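Local coordinates for peptide ABC transporter, peptide-binding protein (Thermus thermophilus, PDB 2D5W) that binds oligopeptides, here holding a pentapeptide, and probably delivers them to an ABC transporter for uptake across the membrane, at residues L8-A20 with Q30-A42. Residues are numbered along the deposited sequence; the frame is centred on the assembly and turned at random.
Sequences LVIGASQEPRVLA and QAIKSEIEQYLFA
Pro16 rests on the helix 31-40 against Lys33 and Ile36, where the chain, having left strand 7-12, turns back along the helix. This is the first beta-alpha unit of a periplasmic-binding-protein type II fold: the helix runs nearly antiparallel to strand segment 8-12 (169°) and packs on its mixed sheet. Among the apolar contacts, Ile36 CD1 meets Pro16 CG at 3.7 Å, the two side chains crossing at about a right angle; the compact proline ring sets CG against both this methyl and Lys33 CA. Beta-branched Ile32 sends CG1 anti to its backbone N (chi1 -177°), toward the strand side, and CD1 beyond it meets the methyl of Ala12 at CB (3.8 Å). Ile10 CD1, also on the strand, makes a van der Waals contact with Tyr39 OH at 3.4 Å. Farther along, Leu19 CD2 touches Leu40 CD1, and Ile224 and Trp218 of the same sheet also contact Leu19. The methyl of Ala20 lies at the edge of the Phe41 ring, 3.7 Å from CE2.

Polar side chains hold the loop backbone at two points. Gln30, the N-cap residue, grips it with both ends of its amide: OE1 takes the N-H of Arg17 on a lone pair in the carbonyl plane (2.9 Å), and NE2 donates a hydrogen bond to Glu15 O from 48° above that carbonyl's plane. Ser28 shares OE1. A leucine here would probably leave Arg17 N and Glu15 O without these mates and free the loop to shift from the helix start. Near the other end, Glu37 OE1 accepts from Ala20 N at 2.8 Å, met from above the carboxylate plane. Lys33 stretches its methylenes past Val18 O, CD at 3.3 Å, before its NZ reaches Ser28 and a salt bridge with Asp22 OD2.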
loop_
_atom_site.group_PDB
_atom_site.type_symbol
_atom_site.label_atom_id
_atom_site.label_comp_id
_atom_site.label_asym_id
_atom_site.label_seq_id
_atom_site.Cartn_x
_atom_site.Cartn_y
_atom_site.Cartn_z
ATOM N N LEU A 8 -24.564 0.769 4.344
ATOM C CA LEU A 8 -23.334 1.241 4.969
ATOM C C LEU A 8 -22.630 2.265 4.081
ATOM O O LEU A 8 -22.169 1.930 2.988
ATOM C CB LEU A 8 -22.397 0.058 5.216
ATOM C CG LEU A 8 -20.966 0.365 5.670
ATOM C CD1 LEU A 8 -20.985 1.084 7.007
ATOM C CD2 LEU A 8 -20.176 -0.926 5.768
ATOM N N VAL A 9 -22.556 3.509 4.546
ATOM C CA VAL A 9 -21.891 4.568 3.795
ATOM C C VAL A 9 -20.531 4.819 4.437
ATOM O O VAL A 9 -20.439 5.150 5.624
ATOM C CB VAL A 9 -22.719 5.874 3.808
ATOM C CG1 VAL A 9 -21.954 6.989 3.103
ATOM C CG2 VAL A 9 -24.061 5.644 3.129
ATOM N N ILE A 10 -19.479 4.646 3.643
ATOM C CA ILE A 10 -18.108 4.822 4.102
ATOM C C ILE A 10 -17.476 6.039 3.439
ATOM O O ILE A 10 -17.530 6.189 2.219
ATOM C CB ILE A 10 -17.267 3.568 3.773
ATOM C CG1 ILE A 10 -17.892 2.341 4.443
ATOM C CG2 ILE A 10 -15.832 3.761 4.225
ATOM C CD1 ILE A 10 -17.291 1.018 4.004
ATOM N N GLY A 11 -16.879 6.908 4.249
ATOM C CA GLY A 11 -16.243 8.099 3.718
ATOM C C GLY A 11 -14.749 7.931 3.521
ATOM O O GLY A 11 -14.051 7.408 4.394
ATOM N N ALA A 12 -14.258 8.388 2.371
ATOM C CA ALA A 12 -12.839 8.301 2.037
ATOM C C ALA A 12 -12.375 9.600 1.386
ATOM O O ALA A 12 -13.167 10.309 0.765
ATOM C CB ALA A 12 -12.599 7.125 1.089
ATOM N N SER A 13 -11.086 9.902 1.520
ATOM C CA SER A 13 -10.526 11.122 0.944
ATOM C C SER A 13 -9.714 10.881 -0.330
ATOM O O SER A 13 -9.142 11.817 -0.891
ATOM C CB SER A 13 -9.659 11.845 1.975
ATOM O OG SER A 13 -8.577 11.036 2.389
ATOM N N GLN A 14 -9.657 9.627 -0.771
ATOM C CA GLN A 14 -8.941 9.262 -1.988
ATOM C C GLN A 14 -9.800 8.264 -2.741
ATOM O O GLN A 14 -10.542 7.495 -2.131
ATOM C CB GLN A 14 -7.581 8.653 -1.647
ATOM C CG GLN A 14 -6.650 9.655 -0.988
ATOM C CD GLN A 14 -5.312 9.071 -0.600
ATOM O OE1 GLN A 14 -4.865 8.068 -1.157
ATOM N NE2 GLN A 14 -4.652 9.708 0.356
ATOM N N GLU A 15 -9.700 8.281 -4.063
ATOM C CA GLU A 15 -10.492 7.397 -4.909
ATOM C C GLU A 15 -9.606 6.523 -5.792
ATOM O O GLU A 15 -8.589 6.981 -6.305
ATOM C CB GLU A 15 -11.415 8.243 -5.790
ATOM C CG GLU A 15 -12.391 7.453 -6.647
ATOM C CD GLU A 15 -13.390 8.344 -7.369
ATOM O OE1 GLU A 15 -13.455 9.554 -7.053
ATOM O OE2 GLU A 15 -14.123 7.838 -8.247
ATOM N N PRO A 16 -9.975 5.245 -5.970
ATOM C CA PRO A 16 -9.158 4.371 -6.818
ATOM C C PRO A 16 -9.103 4.912 -8.245
ATOM O O PRO A 16 -10.103 5.409 -8.761
ATOM C CB PRO A 16 -9.903 3.039 -6.768
ATOM C CG PRO A 16 -10.622 3.083 -5.456
ATOM C CD PRO A 16 -11.103 4.507 -5.375
ATOM N N ARG A 17 -7.943 4.819 -8.885
ATOM C CA ARG A 17 -7.825 5.279 -10.264
ATOM C C ARG A 17 -8.472 4.242 -11.188
ATOM O O ARG A 17 -9.085 4.592 -12.195
ATOM C CB ARG A 17 -6.356 5.484 -10.629
ATOM C CG ARG A 17 -6.114 5.933 -12.074
ATOM C CD ARG A 17 -6.959 7.146 -12.464
ATOM N NE ARG A 17 -6.680 7.608 -13.826
ATOM C CZ ARG A 17 -5.644 8.370 -14.165
ATOM N NH1 ARG A 17 -5.474 8.734 -15.430
ATOM N NH2 ARG A 17 -4.785 8.779 -13.242
ATOM N N VAL A 18 -8.307 2.969 -10.835
ATOM C CA VAL A 18 -8.888 1.839 -11.562
ATOM C C VAL A 18 -9.373 0.861 -10.497
ATOM O O VAL A 18 -8.998 0.985 -9.326
ATOM C CB VAL A 18 -7.865 1.131 -12.498
ATOM C CG1 VAL A 18 -7.471 2.061 -13.629
ATOM C CG2 VAL A 18 -6.646 0.685 -11.713
ATOM N N LEU A 19 -10.187 -0.115 -10.892
ATOM C CA LEU A 19 -10.739 -1.048 -9.924
ATOM C C LEU A 19 -11.041 -2.424 -10.501
ATOM O O LEU A 19 -11.344 -2.555 -11.689
ATOM C CB LEU A 19 -12.038 -0.459 -9.363
ATOM C CG LEU A 19 -12.759 -1.147 -8.204
ATOM C CD1 LEU A 19 -12.007 -0.879 -6.911
ATOM C CD2 LEU A 19 -14.189 -0.618 -8.098
ATOM N N ALA A 20 -10.940 -3.438 -9.645
ATOM C CA ALA A 20 -11.274 -4.823 -9.978
ATOM C C ALA A 20 -10.424 -5.604 -10.976
ATOM O O ALA A 20 -9.906 -6.669 -10.637
ATOM C CB ALA A 20 -12.748 -4.888 -10.400
ATOM N N GLN A 30 -2.958 1.673 -4.785
ATOM C CA GLN A 30 -3.496 2.557 -3.753
ATOM C C GLN A 30 -4.114 1.771 -2.610
ATOM O O GLN A 30 -4.828 0.790 -2.831
ATOM C CB GLN A 30 -4.599 3.440 -4.329
ATOM C CG GLN A 30 -4.155 4.556 -5.239
ATOM C CD GLN A 30 -5.321 5.076 -6.047
ATOM O OE1 GLN A 30 -5.780 4.421 -6.984
ATOM N NE2 GLN A 30 -5.830 6.244 -5.676
ATOM N N ALA A 31 -3.862 2.221 -1.389
ATOM C CA ALA A 31 -4.442 1.580 -0.223
ATOM C C ALA A 31 -5.971 1.616 -0.308
ATOM O O ALA A 31 -6.633 0.642 0.046
ATOM C CB ALA A 31 -3.972 2.280 1.049
ATOM N N ILE A 32 -6.539 2.720 -0.789
ATOM C CA ILE A 32 -7.995 2.806 -0.861
ATOM C C ILE A 32 -8.562 1.764 -1.823
ATOM O O ILE A 32 -9.627 1.192 -1.571
ATOM C CB ILE A 32 -8.481 4.249 -1.249
ATOM C CG1 ILE A 32 -10.015 4.306 -1.240
ATOM C CG2 ILE A 32 -7.943 4.656 -2.613
ATOM C CD1 ILE A 32 -10.653 3.973 0.094
ATOM N N LYS A 33 -7.849 1.502 -2.914
ATOM C CA LYS A 33 -8.281 0.503 -3.885
ATOM C C LYS A 33 -8.308 -0.888 -3.236
ATOM O O LYS A 33 -9.275 -1.634 -3.380
ATOM C CB LYS A 33 -7.331 0.528 -5.086
ATOM C CG LYS A 33 -7.588 -0.521 -6.161
ATOM C CD LYS A 33 -6.679 -0.246 -7.354
ATOM C CE LYS A 33 -6.719 -1.342 -8.404
ATOM N NZ LYS A 33 -5.755 -2.439 -8.106
ATOM N N SER A 34 -7.255 -1.230 -2.505
ATOM C CA SER A 34 -7.199 -2.524 -1.841
ATOM C C SER A 34 -8.276 -2.676 -0.773
ATOM O O SER A 34 -8.868 -3.743 -0.630
ATOM C CB SER A 34 -5.823 -2.740 -1.221
ATOM O OG SER A 34 -4.882 -3.098 -2.217
ATOM N N GLU A 35 -8.534 -1.615 -0.020
ATOM C CA GLU A 35 -9.552 -1.683 1.022
ATOM C C GLU A 35 -10.927 -1.956 0.417
ATOM O O GLU A 35 -11.649 -2.845 0.865
ATOM C CB GLU A 35 -9.595 -0.378 1.808
ATOM C CG GLU A 35 -10.540 -0.423 2.992
ATOM C CD GLU A 35 -10.707 0.934 3.633
ATOM O OE1 GLU A 35 -11.594 1.693 3.193
ATOM O OE2 GLU A 35 -9.940 1.246 4.565
ATOM N N ILE A 36 -11.285 -1.188 -0.605
ATOM C CA ILE A 36 -12.570 -1.354 -1.263
ATOM C C ILE A 36 -12.696 -2.745 -1.866
ATOM O O ILE A 36 -13.750 -3.380 -1.783
ATOM C CB ILE A 36 -12.756 -0.295 -2.370
ATOM C CG1 ILE A 36 -12.933 1.079 -1.729
ATOM C CG2 ILE A 36 -13.959 -0.639 -3.249
ATOM C CD1 ILE A 36 -12.972 2.218 -2.717
ATOM N N GLU A 37 -11.613 -3.234 -2.456
ATOM C CA GLU A 37 -11.667 -4.543 -3.081
ATOM C C GLU A 37 -11.896 -5.703 -2.125
ATOM O O GLU A 37 -12.263 -6.788 -2.564
ATOM C CB GLU A 37 -10.431 -4.757 -3.951
ATOM C CG GLU A 37 -10.517 -3.914 -5.216
ATOM C CD GLU A 37 -9.374 -4.129 -6.171
ATOM O OE1 GLU A 37 -9.411 -3.532 -7.271
ATOM O OE2 GLU A 37 -8.440 -4.882 -5.829
ATOM N N GLN A 38 -11.700 -5.495 -0.825
ATOM C CA GLN A 38 -11.973 -6.574 0.122
ATOM C C GLN A 38 -13.465 -6.889 0.065
ATOM O O GLN A 38 -13.875 -8.041 0.227
ATOM C CB GLN A 38 -11.638 -6.164 1.548
ATOM C CG GLN A 38 -10.187 -5.918 1.835
ATOM C CD GLN A 38 -10.022 -5.449 3.255
ATOM O OE1 GLN A 38 -9.515 -6.172 4.112
ATOM N NE2 GLN A 38 -10.489 -4.239 3.525
ATOM N N TYR A 39 -14.278 -5.860 -0.151
ATOM C CA TYR A 39 -15.721 -6.042 -0.225
ATOM C C TYR A 39 -16.131 -6.795 -1.486
ATOM O O TYR A 39 -17.114 -7.538 -1.484
ATOM C CB TYR A 39 -16.437 -4.683 -0.209
ATOM C CG TYR A 39 -16.342 -3.948 1.109
ATOM C CD1 TYR A 39 -15.188 -3.248 1.465
ATOM C CD2 TYR A 39 -17.393 -3.995 2.024
ATOM C CE1 TYR A 39 -15.085 -2.615 2.708
ATOM C CE2 TYR A 39 -17.301 -3.370 3.264
ATOM C CZ TYR A 39 -16.146 -2.685 3.602
ATOM O OH TYR A 39 -16.060 -2.093 4.841
ATOM N N LEU A 40 -15.350 -6.608 -2.546
ATOM C CA LEU A 40 -15.628 -7.187 -3.858
ATOM C C LEU A 40 -14.945 -8.506 -4.199
ATOM O O LEU A 40 -15.435 -9.259 -5.046
ATOM C CB LEU A 40 -15.258 -6.165 -4.934
ATOM C CG LEU A 40 -15.983 -4.819 -4.898
ATOM C CD1 LEU A 40 -15.305 -3.846 -5.847
ATOM C CD2 LEU A 40 -17.447 -5.013 -5.270
ATOM N N PHE A 41 -13.813 -8.774 -3.556
ATOM C CA PHE A 41 -13.043 -9.983 -3.820
ATOM C C PHE A 41 -12.559 -10.585 -2.512
ATOM O O PHE A 41 -11.898 -9.916 -1.720
ATOM C CB PHE A 41 -11.848 -9.645 -4.716
ATOM C CG PHE A 41 -12.241 -9.168 -6.086
ATOM C CD1 PHE A 41 -12.571 -10.080 -7.084
ATOM C CD2 PHE A 41 -12.341 -7.810 -6.362
ATOM C CE1 PHE A 41 -13.002 -9.647 -8.340
ATOM C CE2 PHE A 41 -12.773 -7.368 -7.613
ATOM C CZ PHE A 41 -13.104 -8.290 -8.604
ATOM N N ALA A 42 -12.890 -11.850 -2.287
ATOM C CA ALA A 42 -12.497 -12.524 -1.059
ATOM C C ALA A 42 -11.284 -13.421 -1.254
ATOM O O ALA A 42 -11.107 -14.035 -2.305
ATOM C CB ALA A 42 -13.664 -13.341 -0.522
HETATM O O HOH W 1 -8.649 -7.248 -8.226
#